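Local atomic coordinates of putative modulator of DNA gyrase (PDB entry 1VPB), a protein that probably acts as a metallopeptidase of the PmbA/TldD (peptidase U62) family. Residues Ala36-Leu41 against Arg175-Gly180; Tyr72-Tyr77 against Ser100-Ala105; Glu108-Ala113 against Asp333-Lys338; Gly169-Tyr174 against Ser187-Leu192. All coordinates share one frame; numbering follows the deposited sequence. Where two conformers were deposited one is given.

Interaction 1 (Ala36-Leu41 against Arg175-Gly180); sequences AAKVLL and RLISNG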
loop_
_atom_site.group_PDB
_atom_site.type_symbol
_atom_site.label_atom_id
_atom_site.label_comp_id
_atom_site.label_asym_id
_atom_site.label_seq_id
_atom_site.Cartn_x
_atom_site.Cartn_y
_atom_site.Cartn_z
ATOM N N ALA A 36 -19.004 -25.704 -8.516
ATOM C CA ALA A 36 -17.566 -25.768 -8.763
ATOM C C ALA A 36 -16.869 -24.927 -7.701
ATOM O O ALA A 36 -17.459 -24.044 -7.100
ATOM C CB ALA A 36 -17.221 -25.286 -10.106
ATOM N N ALA A 37 -15.598 -25.239 -7.449
ATOM C CA ALA A 37 -14.810 -24.463 -6.489
ATOM C C ALA A 37 -13.317 -24.586 -6.814
ATOM O O ALA A 37 -12.895 -25.546 -7.456
ATOM C CB ALA A 37 -15.043 -24.910 -5.110
ATOM N N LYS A 38 -12.575 -23.608 -6.308
ATOM C CA LYS A 38 -11.086 -23.631 -6.319
ATOM C C LYS A 38 -10.698 -23.450 -4.869
ATOM O O LYS A 38 -11.314 -22.641 -4.154
ATOM C CB LYS A 38 -10.566 -22.522 -7.214
ATOM C CG LYS A 38 -10.966 -22.530 -8.641
ATOM C CD LYS A 38 -10.489 -21.348 -9.337
ATOM C CE LYS A 38 -10.862 -21.329 -10.810
ATOM N NZ LYS A 38 -10.662 -19.910 -11.325
ATOM N N VAL A 39 -9.651 -24.171 -4.407
ATOM C CA VAL A 39 -9.148 -24.041 -3.061
ATOM C C VAL A 39 -7.626 -23.842 -3.161
ATOM O O VAL A 39 -6.983 -24.511 -3.932
ATOM C CB VAL A 39 -9.467 -25.299 -2.207
ATOM C CG1 VAL A 39 -8.840 -25.218 -0.857
ATOM C CG2 VAL A 39 -11.015 -25.518 -2.099
ATOM N N LEU A 40 -7.158 -22.877 -2.427
ATOM C CA LEU A 40 -5.712 -22.661 -2.187
ATOM C C LEU A 40 -5.410 -22.771 -0.731
ATOM O O LEU A 40 -5.973 -22.084 0.099
ATOM C CB LEU A 40 -5.318 -21.333 -2.720
ATOM C CG LEU A 40 -3.943 -20.782 -2.308
ATOM C CD1 LEU A 40 -2.935 -21.537 -3.133
ATOM C CD2 LEU A 40 -3.895 -19.307 -2.519
ATOM N N LEU A 41 -4.419 -23.603 -0.384
ATOM C CA LEU A 41 -3.885 -23.607 0.942
ATOM C C LEU A 41 -2.441 -23.103 0.803
ATOM O O LEU A 41 -1.706 -23.567 -0.070
ATOM C CB LEU A 41 -3.934 -25.038 1.459
ATOM C CG LEU A 41 -3.372 -25.268 2.863
ATOM C CD1 LEU A 41 -4.296 -24.843 3.919
ATOM C CD2 LEU A 41 -3.131 -26.748 2.993
ATOM N N ARG A 175 -2.912 -26.282 -4.494
ATOM C CA ARG A 175 -4.056 -25.779 -5.251
ATOM C C ARG A 175 -4.902 -26.976 -5.652
ATOM O O ARG A 175 -4.366 -28.036 -6.026
ATOM C CB ARG A 175 -3.516 -25.013 -6.454
ATOM C CG ARG A 175 -4.528 -24.645 -7.497
ATOM C CD ARG A 175 -4.419 -23.210 -8.074
ATOM N NE ARG A 175 -5.152 -22.278 -7.243
ATOM C CZ ARG A 175 -6.438 -22.387 -6.950
ATOM N NH1 ARG A 175 -7.165 -23.344 -7.487
ATOM N NH2 ARG A 175 -7.016 -21.510 -6.148
ATOM N N LEU A 176 -6.236 -26.814 -5.566
ATOM C CA LEU A 176 -7.185 -27.781 -6.028
ATOM C C LEU A 176 -8.278 -27.062 -6.813
ATOM O O LEU A 176 -8.692 -25.961 -6.405
ATOM C CB LEU A 176 -7.860 -28.458 -4.827
ATOM C CG LEU A 176 -7.022 -29.322 -3.905
ATOM C CD1 LEU A 176 -7.862 -29.785 -2.677
ATOM C CD2 LEU A 176 -6.445 -30.482 -4.652
ATOM N N ILE A 177 -8.703 -27.647 -7.914
ATOM C CA ILE A 177 -9.821 -27.136 -8.709
ATOM C C ILE A 177 -10.749 -28.288 -8.954
ATOM O O ILE A 177 -10.307 -29.374 -9.287
ATOM C CB ILE A 177 -9.371 -26.449 -9.989
ATOM C CG1 ILE A 177 -8.300 -25.386 -9.692
ATOM C CG2 ILE A 177 -10.534 -25.860 -10.739
ATOM C CD1 ILE A 177 -7.769 -24.741 -10.978
ATOM N N SER A 178 -12.069 -28.090 -8.772
ATOM C CA SER A 178 -12.988 -29.219 -8.744
ATOM C C SER A 178 -13.209 -30.042 -10.023
ATOM O O SER A 178 -13.891 -31.077 -9.965
ATOM C CB SER A 178 -14.376 -28.705 -8.266
ATOM O OG SER A 178 -14.871 -27.692 -9.075
ATOM N N ASN A 179 -12.778 -29.542 -11.165
ATOM C CA ASN A 179 -12.853 -30.286 -12.421
ATOM C C ASN A 179 -11.500 -30.980 -12.750
ATOM O O ASN A 179 -11.277 -31.326 -13.922
ATOM C CB ASN A 179 -13.350 -29.445 -13.565
ATOM C CG ASN A 179 -12.373 -28.362 -13.981
ATOM O OD1 ASN A 179 -11.459 -28.074 -13.202
ATOM N ND2 ASN A 179 -12.544 -27.829 -15.213
ATOM N N GLY A 180 -10.695 -31.201 -11.741
ATOM C CA GLY A 180 -9.607 -32.179 -11.836
ATOM C C GLY A 180 -8.219 -31.570 -11.920
ATOM O O GLY A 180 -7.346 -32.048 -12.646
#
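Strands 36-41 and 175-177 run antiparallel, their axes 4.7 Å apart, and V39 and L176 form a hydrogen-bonded pair flanked by the non-hydrogen-bonded pairs K38-I177 and L40-R175. V39 N donates a hydrogen bond to L176 O at 2.8 Å, and L176 N donates to V39 O. Past I177 the second chain leaves the strand, yet the pairing is carried one step further by S178: its N donates to A37 O, and its side-chain OG accepts from A37 N at 3.0 Å, standing in for a backbone carbonyl. A chi1 of 58° puts OG between the backbone N and the carbonyl carbon of S178, where it faces the incoming N-H. These are the two central strands of the six-stranded antiparallel sheet of the N-terminal half, and helix 16-31 covers the face that carries A37, V39 and L176. On that face V39 CB and L176 CB lie 4.4 Å apart. On the other face K38 and I177 run side by side, K38 CG lying 4.0 Å from I177 CG2, before the extended lysine chain carries NZ away to Y72 OH. In one of its two modelled conformers R175 bends at chi2 and chi3 and folds its guanidinium back over the neighbouring strand: V39 O lies over one face, while K38 CB meets R175 NH1 at the edge, 3.5 Å away.

Interaction 2 (Tyr72-Tyr77 against Ser100-Ala105); sequences YVDGRY and STRYLA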
loop_
_atom_site.group_PDB
_atom_site.type_symbol
_atom_site.label_atom_id
_atom_site.label_comp_id
_atom_site.label_asym_id
_atom_site.label_seq_id
_atom_site.Cartn_x
_atom_site.Cartn_y
_atom_site.Cartn_z
ATOM N N TYR A 72 -18.299 -21.062 -6.910
ATOM C CA TYR A 72 -19.162 -20.971 -8.085
ATOM C C TYR A 72 -20.538 -21.540 -7.666
ATOM O O TYR A 72 -20.670 -22.749 -7.409
ATOM C CB TYR A 72 -18.592 -21.790 -9.240
ATOM C CG TYR A 72 -17.278 -21.246 -9.772
ATOM C CD1 TYR A 72 -16.116 -21.453 -9.057
ATOM C CD2 TYR A 72 -17.220 -20.547 -10.976
ATOM C CE1 TYR A 72 -14.871 -20.944 -9.540
ATOM C CE2 TYR A 72 -16.040 -20.036 -11.454
ATOM C CZ TYR A 72 -14.859 -20.245 -10.719
ATOM O OH TYR A 72 -13.666 -19.726 -11.248
ATOM N N VAL A 73 -21.462 -20.646 -7.446
ATOM C CA VAL A 73 -22.719 -20.949 -6.751
ATOM C C VAL A 73 -23.858 -20.415 -7.588
ATOM O O VAL A 73 -24.175 -19.191 -7.682
ATOM C CB VAL A 73 -22.806 -20.287 -5.342
ATOM C CG1 VAL A 73 -24.138 -20.678 -4.663
ATOM C CG2 VAL A 73 -21.599 -20.615 -4.484
ATOM N N ASP A 74 -24.536 -21.331 -8.257
ATOM C CA ASP A 74 -25.692 -20.879 -9.012
ATOM C C ASP A 74 -25.465 -19.796 -10.009
ATOM O O ASP A 74 -26.290 -18.906 -10.215
ATOM C CB ASP A 74 -26.879 -20.575 -8.060
ATOM C CG ASP A 74 -27.296 -21.754 -7.214
ATOM O OD1 ASP A 74 -26.751 -22.926 -7.300
ATOM O OD2 ASP A 74 -28.154 -21.565 -6.304
ATOM N N GLY A 75 -24.308 -19.843 -10.660
ATOM C CA GLY A 75 -23.983 -18.863 -11.655
ATOM C C GLY A 75 -23.228 -17.654 -11.113
ATOM O O GLY A 75 -22.705 -16.861 -11.876
ATOM N N ARG A 76 -23.223 -17.506 -9.802
ATOM C CA ARG A 76 -22.530 -16.435 -9.110
ATOM C C ARG A 76 -21.092 -16.883 -8.805
ATOM O O ARG A 76 -20.779 -18.073 -8.705
ATOM C CB ARG A 76 -23.243 -16.051 -7.831
ATOM C CG ARG A 76 -24.527 -15.328 -8.057
ATOM C CD ARG A 76 -25.704 -16.222 -8.481
ATOM N NE ARG A 76 -26.952 -15.542 -8.333
ATOM C CZ ARG A 76 -28.186 -16.089 -8.497
ATOM N NH1 ARG A 76 -28.280 -17.362 -8.825
ATOM N NH2 ARG A 76 -29.276 -15.389 -8.213
ATOM N N TYR A 77 -20.261 -15.902 -8.454
ATOM C CA TYR A 77 -18.835 -16.158 -8.167
ATOM C C TYR A 77 -18.387 -15.268 -7.011
ATOM O O TYR A 77 -18.590 -14.051 -7.058
ATOM C CB TYR A 77 -18.048 -15.796 -9.424
ATOM C CG TYR A 77 -16.538 -15.839 -9.246
ATOM C CD1 TYR A 77 -15.857 -17.016 -9.325
ATOM C CD2 TYR A 77 -15.841 -14.667 -8.969
ATOM C CE1 TYR A 77 -14.460 -17.049 -9.152
ATOM C CE2 TYR A 77 -14.445 -14.691 -8.808
ATOM C CZ TYR A 77 -13.798 -15.874 -8.884
ATOM O OH TYR A 77 -12.386 -15.917 -8.732
ATOM N N SER A 100 -23.848 -16.233 0.823
ATOM C CA SER A 100 -23.633 -14.839 0.495
ATOM C C SER A 100 -23.376 -14.632 -1.006
ATOM O O SER A 100 -23.897 -13.685 -1.612
ATOM C CB SER A 100 -22.453 -14.333 1.292
ATOM O OG SER A 100 -22.794 -14.291 2.652
ATOM N N THR A 101 -22.616 -15.518 -1.581
ATOM C CA THR A 101 -22.262 -15.464 -3.007
ATOM C C THR A 101 -23.514 -15.566 -3.841
ATOM O O THR A 101 -23.672 -14.879 -4.844
ATOM C CB THR A 101 -21.295 -16.591 -3.376
ATOM O OG1 THR A 101 -20.013 -16.386 -2.759
ATOM C CG2 THR A 101 -21.045 -16.771 -4.855
ATOM N N ARG A 102 -24.434 -16.422 -3.403
ATOM C CA ARG A 102 -25.670 -16.600 -4.181
ATOM C C ARG A 102 -26.517 -15.339 -4.332
ATOM O O ARG A 102 -27.400 -15.224 -5.198
ATOM C CB ARG A 102 -26.487 -17.728 -3.554
ATOM C CG ARG A 102 -27.579 -18.263 -4.458
ATOM C CD ARG A 102 -28.449 -19.383 -3.875
ATOM N NE ARG A 102 -27.723 -20.643 -3.684
ATOM C CZ ARG A 102 -27.263 -21.102 -2.524
ATOM N NH1 ARG A 102 -27.366 -20.426 -1.399
ATOM N NH2 ARG A 102 -26.647 -22.235 -2.506
ATOM N N TYR A 103 -26.356 -14.389 -3.400
ATOM C CA TYR A 103 -27.069 -13.132 -3.490
ATOM C C TYR A 103 -26.567 -12.154 -4.560
ATOM O O TYR A 103 -27.292 -11.158 -4.935
ATOM C CB TYR A 103 -27.093 -12.420 -2.150
ATOM C CG TYR A 103 -27.746 -13.231 -1.041
ATOM C CD1 TYR A 103 -29.073 -13.646 -1.127
ATOM C CD2 TYR A 103 -27.058 -13.487 0.084
ATOM C CE1 TYR A 103 -29.658 -14.381 -0.064
ATOM C CE2 TYR A 103 -27.625 -14.196 1.137
ATOM C CZ TYR A 103 -28.904 -14.642 1.047
ATOM O OH TYR A 103 -29.417 -15.326 2.170
ATOM N N LEU A 104 -25.387 -12.419 -5.069
ATOM C CA LEU A 104 -24.820 -11.623 -6.174
ATOM C C LEU A 104 -25.659 -11.805 -7.444
ATOM O O LEU A 104 -26.425 -12.772 -7.561
ATOM C CB LEU A 104 -23.404 -12.070 -6.473
ATOM C CG LEU A 104 -22.384 -11.877 -5.375
ATOM C CD1 LEU A 104 -21.062 -12.466 -5.752
ATOM C CD2 LEU A 104 -22.256 -10.466 -4.914
ATOM N N ALA A 105 -25.480 -10.924 -8.407
ATOM C CA ALA A 105 -25.970 -11.199 -9.757
ATOM C C ALA A 105 -25.136 -12.234 -10.376
ATOM O O ALA A 105 -23.927 -12.268 -10.203
ATOM C CB ALA A 105 -25.949 -9.934 -10.608
HETATM O O HOH W 1 -26.363 -24.013 -4.842
HETATM O O HOH W 2 -29.263 -12.727 -7.094
HETATM O O HOH W 3 -21.373 -13.449 -9.478
#
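A type I' beta hairpin, turning from V73 to R76 between strands 58-73 and 76-82, packs against the last part of helix 87-101 and the type I turn from T101 to L104. R102 reaches the hairpin with a bent chain, and its NE donates to D74 OD2 at 2.8 Å in a salt bridge. D74 OD2 lies in the guanidinium plane of R102 but is met from above the carboxylate plane, the two planes being 52° apart. A water accepting from R102 NH2 and donating to D74 OD1 closes a second path, while D99 takes R102 NH1. V73 CG1 sits over a face of this guanidinium, 3.7 Å from R102 NH2, and V73 CG2 meets T101 CG2.

R76 makes the second polar link. Its chain, bent at chi2 (77°), brings NE to L104 O at 2.9 Å, nearly straight at 167° and in the guanidinium plane; NH1 turns back to D74 O, and a water joins NH2 to L104 O. Three N-H groups thus fix its rotation. L104 also packs on I142 of the second subunit, placing the contact at the dimer interface. Tight two-residue turns such as D74-G75, both with positive phi, are characteristic of type I' hairpins.

Interaction 3 (Glu108-Ala113 against Asp333-Lys338); sequences EARVLA and DTYNAK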
loop_
_atom_site.group_PDB
_atom_site.type_symbol
_atom_site.label_atom_id
_atom_site.label_comp_id
_atom_site.label_asym_id
_atom_site.label_seq_id
_atom_site.Cartn_x
_atom_site.Cartn_y
_atom_site.Cartn_z
ATOM N N GLU A 108 -22.183 -15.357 -15.957
ATOM C CA GLU A 108 -22.085 -16.636 -16.645
ATOM C C GLU A 108 -20.749 -16.847 -17.312
ATOM O O GLU A 108 -20.431 -17.956 -17.800
ATOM C CB GLU A 108 -23.203 -16.749 -17.657
ATOM C CG GLU A 108 -24.557 -16.932 -16.979
ATOM C CD GLU A 108 -25.672 -17.248 -17.952
ATOM O OE1 GLU A 108 -25.658 -18.337 -18.556
ATOM O OE2 GLU A 108 -26.540 -16.385 -18.120
ATOM N N ALA A 109 -19.992 -15.784 -17.356
ATOM C CA ALA A 109 -18.606 -15.896 -17.894
ATOM C C ALA A 109 -17.622 -16.450 -16.866
ATOM O O ALA A 109 -16.484 -16.820 -17.276
ATOM C CB ALA A 109 -18.142 -14.584 -18.422
ATOM N N ARG A 110 -17.995 -16.515 -15.570
ATOM C CA ARG A 110 -17.153 -17.088 -14.529
ATOM C C ARG A 110 -17.336 -18.587 -14.610
ATOM O O ARG A 110 -18.255 -19.186 -14.052
ATOM C CB ARG A 110 -17.501 -16.545 -13.093
ATOM C CG ARG A 110 -17.127 -15.121 -12.864
ATOM C CD ARG A 110 -15.656 -14.923 -12.666
ATOM N NE ARG A 110 -15.371 -13.548 -12.385
ATOM C CZ ARG A 110 -14.153 -13.024 -12.410
ATOM N NH1 ARG A 110 -13.098 -13.750 -12.712
ATOM N NH2 ARG A 110 -14.012 -11.747 -12.154
ATOM N N VAL A 111 -16.417 -19.224 -15.353
ATOM C CA VAL A 111 -16.401 -20.646 -15.545
ATOM C C VAL A 111 -15.003 -21.194 -15.266
ATOM O O VAL A 111 -14.044 -20.465 -15.213
ATOM C CB VAL A 111 -16.826 -21.036 -16.981
ATOM C CG1 VAL A 111 -18.266 -20.617 -17.245
ATOM C CG2 VAL A 111 -15.849 -20.473 -17.982
ATOM N N LEU A 112 -14.939 -22.486 -15.018
ATOM C CA LEU A 112 -13.633 -23.141 -14.861
ATOM C C LEU A 112 -13.050 -23.317 -16.252
ATOM O O LEU A 112 -13.757 -23.379 -17.263
ATOM C CB LEU A 112 -13.787 -24.492 -14.168
ATOM C CG LEU A 112 -14.223 -24.511 -12.672
ATOM C CD1 LEU A 112 -14.086 -25.882 -12.054
ATOM C CD2 LEU A 112 -13.466 -23.561 -11.902
ATOM N N ALA A 113 -11.731 -23.334 -16.287
ATOM C CA ALA A 113 -11.028 -23.636 -17.547
ATOM C C ALA A 113 -11.340 -25.061 -18.023
ATOM O O ALA A 113 -11.670 -25.943 -17.241
ATOM C CB ALA A 113 -9.522 -23.498 -17.323
ATOM N N ASP A 333 -6.986 -14.533 -19.581
ATOM C CA ASP A 333 -7.457 -15.641 -18.765
ATOM C C ASP A 333 -8.826 -16.150 -19.241
ATOM O O ASP A 333 -9.434 -15.652 -20.210
ATOM C CB ASP A 333 -7.473 -15.281 -17.282
ATOM C CG ASP A 333 -8.608 -14.360 -16.914
ATOM O OD1 ASP A 333 -9.265 -13.764 -17.810
ATOM O OD2 ASP A 333 -8.804 -14.123 -15.719
ATOM N N THR A 334 -9.331 -17.161 -18.545
ATOM C CA THR A 334 -10.519 -17.879 -18.996
ATOM C C THR A 334 -11.706 -16.913 -19.033
ATOM O O THR A 334 -12.465 -16.872 -20.008
ATOM C CB THR A 334 -10.781 -19.070 -18.079
ATOM O OG1 THR A 334 -9.709 -20.040 -18.219
ATOM C CG2 THR A 334 -12.015 -19.855 -18.503
ATOM N N TYR A 335 -11.867 -16.161 -17.964
ATOM C CA TYR A 335 -12.981 -15.206 -17.854
ATOM C C TYR A 335 -13.000 -14.162 -18.958
ATOM O O TYR A 335 -13.994 -14.005 -19.663
ATOM C CB TYR A 335 -12.897 -14.539 -16.516
ATOM C CG TYR A 335 -13.952 -13.543 -16.243
ATOM C CD1 TYR A 335 -15.285 -13.944 -16.098
ATOM C CD2 TYR A 335 -13.646 -12.226 -16.077
ATOM C CE1 TYR A 335 -16.266 -13.035 -15.836
ATOM C CE2 TYR A 335 -14.618 -11.299 -15.794
ATOM C CZ TYR A 335 -15.931 -11.711 -15.674
ATOM O OH TYR A 335 -16.863 -10.734 -15.362
ATOM N N ASN A 336 -11.883 -13.437 -19.153
ATOM C CA ASN A 336 -11.830 -12.456 -20.198
ATOM C C ASN A 336 -11.902 -13.048 -21.605
ATOM O O ASN A 336 -12.466 -12.425 -22.528
ATOM C CB ASN A 336 -10.625 -11.542 -19.999
ATOM C CG ASN A 336 -10.787 -10.632 -18.836
ATOM O OD1 ASN A 336 -11.670 -9.764 -18.828
ATOM N ND2 ASN A 336 -9.961 -10.813 -17.825
ATOM N N ALA A 337 -11.356 -14.239 -21.792
ATOM C CA ALA A 337 -11.506 -14.939 -23.055
ATOM C C ALA A 337 -13.004 -15.155 -23.365
ATOM O O ALA A 337 -13.478 -14.845 -24.462
ATOM C CB ALA A 337 -10.751 -16.268 -23.067
ATOM N N LYS A 338 -13.744 -15.648 -22.378
ATOM C CA LYS A 338 -15.184 -15.886 -22.570
ATOM C C LYS A 338 -15.941 -14.600 -22.880
ATOM O O LYS A 338 -16.785 -14.577 -23.813
ATOM C CB LYS A 338 -15.774 -16.601 -21.351
ATOM C CG LYS A 338 -17.159 -17.192 -21.609
ATOM C CD LYS A 338 -17.504 -18.231 -20.624
ATOM C CE LYS A 338 -18.972 -18.686 -20.722
ATOM N NZ LYS A 338 -19.225 -19.316 -22.080
HETATM O O HOH W 4 -10.358 -12.461 -14.239
#
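The guanidinium of R110 lies flat on the ring of Y335 in a stacked cation-pi pair. The planes are only 4° apart, and R110 CZ stands 3.6 Å from the Y335 ring centroid, almost on the ring normal. The arginine chain, bent at chi2 (-75°), also lays CG and CD over the same face, near CD1 and CE1. Y77 makes a second cation-pi contact with R110, and Y335 OH is hydrogen-bonded to D107, anchoring the far end of the ring to the same loop.

Van der Waals contacts extend the interface beyond the stack. A109 CB touches Y335 CE1 at 3.6 Å, while A109 O lies at the ring edge. K338 stretches its methylenes along the loop, K338 CD reaching V111 CG2 at 3.8 Å. V111 CG2 also meets T334 CG2; T334 OG1 lies near A113 CB and is hydrogen-bonded to E312.

The one polar link is a water, which donates to D333 OD2 at 2.7 Å and accepts only a weak bond from R110 NH1. D333 and N336 belong to the same helix start: D333 OD1 accepts from N336 N at 3.0 Å and also from N336 ND2, the two arriving from opposite faces of the carboxylate plane. The backbone bond is that of a classical aspartate N-cap, here opening helix 334-340.

Interaction 4 (Gly169-Tyr174 against Ser187-Leu192); sequences GEDFAY and STWYSL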
loop_
_atom_site.group_PDB
_atom_site.type_symbol
_atom_site.label_atom_id
_atom_site.label_comp_id
_atom_site.label_asym_id
_atom_site.label_seq_id
_atom_site.Cartn_x
_atom_site.Cartn_y
_atom_site.Cartn_z
ATOM N N GLY A 169 12.458 -15.295 2.811
ATOM C CA GLY A 169 11.175 -15.983 2.967
ATOM C C GLY A 169 11.087 -17.315 2.294
ATOM O O GLY A 169 11.925 -17.660 1.433
ATOM N N GLU A 170 10.092 -18.087 2.688
ATOM C CA GLU A 170 9.728 -19.303 2.007
ATOM C C GLU A 170 8.220 -19.241 1.771
ATOM O O GLU A 170 7.498 -18.696 2.603
ATOM C CB GLU A 170 10.110 -20.540 2.809
ATOM C CG GLU A 170 9.521 -20.569 4.189
ATOM C CD GLU A 170 9.843 -21.797 5.038
ATOM O OE1 GLU A 170 10.344 -22.803 4.545
ATOM O OE2 GLU A 170 9.510 -21.731 6.236
ATOM N N ASP A 171 7.778 -19.819 0.679
ATOM C CA ASP A 171 6.372 -19.779 0.246
ATOM C C ASP A 171 6.014 -21.136 -0.268
ATOM O O ASP A 171 6.771 -21.749 -1.027
ATOM C CB ASP A 171 6.178 -18.733 -0.814
ATOM C CG ASP A 171 6.329 -17.358 -0.285
ATOM O OD1 ASP A 171 5.341 -16.852 0.278
ATOM O OD2 ASP A 171 7.346 -16.703 -0.452
ATOM N N PHE A 172 4.857 -21.618 0.161
ATOM C CA PHE A 172 4.265 -22.888 -0.268
ATOM C C PHE A 172 2.831 -22.679 -0.678
ATOM O O PHE A 172 2.110 -21.881 -0.061
ATOM C CB PHE A 172 4.236 -23.895 0.861
ATOM C CG PHE A 172 5.614 -24.196 1.464
ATOM C CD1 PHE A 172 6.133 -23.409 2.469
ATOM C CD2 PHE A 172 6.374 -25.276 1.011
ATOM C CE1 PHE A 172 7.396 -23.668 3.011
ATOM C CE2 PHE A 172 7.652 -25.514 1.550
ATOM C CZ PHE A 172 8.132 -24.702 2.525
ATOM N N ALA A 173 2.414 -23.405 -1.686
ATOM C CA ALA A 173 1.001 -23.339 -2.160
ATOM C C ALA A 173 0.574 -24.669 -2.626
ATOM O O ALA A 173 1.326 -25.338 -3.348
ATOM C CB ALA A 173 0.864 -22.355 -3.265
ATOM N N TYR A 174 -0.648 -25.062 -2.233
ATOM C CA TYR A 174 -1.300 -26.264 -2.707
ATOM C C TYR A 174 -2.636 -25.851 -3.272
ATOM O O TYR A 174 -3.416 -25.227 -2.525
ATOM C CB TYR A 174 -1.483 -27.228 -1.564
ATOM C CG TYR A 174 -2.163 -28.514 -1.889
ATOM C CD1 TYR A 174 -1.566 -29.476 -2.706
ATOM C CD2 TYR A 174 -3.389 -28.839 -1.333
ATOM C CE1 TYR A 174 -2.197 -30.693 -3.001
ATOM C CE2 TYR A 174 -4.019 -30.056 -1.585
ATOM C CZ TYR A 174 -3.407 -31.017 -2.406
ATOM O OH TYR A 174 -4.043 -32.236 -2.672
ATOM N N SER A 187 8.960 -22.228 -2.940
ATOM C CA SER A 187 10.103 -21.420 -3.288
ATOM C C SER A 187 10.655 -20.664 -2.091
ATOM O O SER A 187 9.972 -20.467 -1.058
ATOM C CB SER A 187 9.771 -20.456 -4.403
ATOM O OG SER A 187 8.759 -19.544 -3.987
ATOM N N THR A 188 11.910 -20.210 -2.253
ATOM C CA THR A 188 12.580 -19.361 -1.275
ATOM C C THR A 188 13.081 -18.106 -1.940
ATOM O O THR A 188 13.143 -18.004 -3.203
ATOM C CB THR A 188 13.774 -20.104 -0.586
ATOM O OG1 THR A 188 14.581 -20.703 -1.643
ATOM C CG2 THR A 188 13.291 -21.205 0.267
ATOM N N TRP A 189 13.384 -17.120 -1.114
ATOM C CA TRP A 189 14.050 -15.906 -1.564
ATOM C C TRP A 189 14.870 -15.309 -0.448
ATOM O O TRP A 189 14.561 -15.449 0.729
ATOM C CB TRP A 189 13.083 -14.855 -2.145
ATOM C CG TRP A 189 12.124 -14.326 -1.157
ATOM C CD1 TRP A 189 10.904 -14.861 -0.829
ATOM C CD2 TRP A 189 12.312 -13.183 -0.290
ATOM N NE1 TRP A 189 10.330 -14.109 0.167
ATOM C CE2 TRP A 189 11.140 -13.050 0.488
ATOM C CE3 TRP A 189 13.315 -12.234 -0.135
ATOM C CZ2 TRP A 189 10.992 -12.034 1.458
ATOM C CZ3 TRP A 189 13.152 -11.211 0.810
ATOM C CH2 TRP A 189 11.992 -11.124 1.583
ATOM N N TYR A 190 15.908 -14.583 -0.858
ATOM C CA TYR A 190 16.773 -13.866 0.030
ATOM C C TYR A 190 17.136 -12.539 -0.614
ATOM O O TYR A 190 17.260 -12.458 -1.842
ATOM C CB TYR A 190 18.092 -14.625 0.226
ATOM C CG TYR A 190 17.946 -16.066 0.672
ATOM C CD1 TYR A 190 17.771 -17.085 -0.258
ATOM C CD2 TYR A 190 17.997 -16.418 2.016
ATOM C CE1 TYR A 190 17.627 -18.414 0.153
ATOM C CE2 TYR A 190 17.870 -17.738 2.424
ATOM C CZ TYR A 190 17.690 -18.726 1.498
ATOM O OH TYR A 190 17.599 -20.064 1.874
ATOM N N SER A 191 17.301 -11.510 0.207
ATOM C CA SER A 191 17.681 -10.200 -0.312
ATOM C C SER A 191 18.494 -9.398 0.644
ATOM O O SER A 191 18.346 -9.507 1.872
ATOM C CB SER A 191 16.438 -9.428 -0.715
ATOM O OG SER A 191 16.796 -8.308 -1.498
ATOM N N LEU A 192 19.387 -8.568 0.085
ATOM C CA LEU A 192 20.169 -7.632 0.859
ATOM C C LEU A 192 20.114 -6.297 0.166
ATOM O O LEU A 192 20.149 -6.215 -1.061
ATOM C CB LEU A 192 21.633 -8.066 0.964
ATOM C CG LEU A 192 21.992 -9.194 1.940
ATOM C CD1 LEU A 192 23.382 -9.780 1.544
ATOM C CD2 LEU A 192 22.004 -8.683 3.341
HETATM O O HOH W 5 7.763 -14.829 1.515
HETATM O O HOH W 6 9.035 -17.394 -2.064
#
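One face of the W189 indole is covered by the backbone of G169, whose CA makes a CH-pi contact 3.9 Å from the centroid of the five-membered W189 ring. At the indole edge, close to the ring plane, lie D171 OD2 and a water that bridges it to W189 NE1; the carboxylate is turned only 17° from that plane. A chi1 of 64° sets W189 CG between its backbone N and carbonyl carbon and swings the indole across to the neighbouring strand. W189 NE1 comes within 3.5 Å of G169 CA.

Beneath these groups the strands of hairpin 159-177/181-198 pair antiparallel. G169 and W189 exchange two backbone hydrogen bonds, and D171 and S187 exchange two more. Between them E170 and T188 form a non-hydrogen-bonded pair on the opposite face, with E170 CB and T188 CG2 4.1 Å apart. Their polar ends turn elsewhere, E170 to Y129 and S45, T188 to L215 and D130.

D171 OD2 lies 4.0 Å from W189 NE1, and the bridging water donates to D171 OD2 at 2.7 Å and accepts from W189 NE1 at 3.0 Å. The acid and the indole N-H are therefore coupled through solvent, which probably helps to hold the ring's orientation over the glycine.

Interactions 1, 2 and 4 all reach the same antiparallel sheet. Interactions 1 and 4 share strand 159-177, with centres 23 Å apart, and meet where L41 O lies 2.8 Å from Y174 N, a probable hydrogen bond. Interaction 2 lies 34 Å from interaction 4, between centres, and adjoins interaction 1 through A36 O and Y72 N, 3.1 Å apart, a probable hydrogen bond. Interaction 3 ties this region to the C-terminal half of the chain: L112 packs on K38 and S178, N179 ND2 lies 2.9 Å from A113 O, and R110 packs against Y72. Interactions 1, 2 and 3 thus cluster with centres 15 to 17 Å apart.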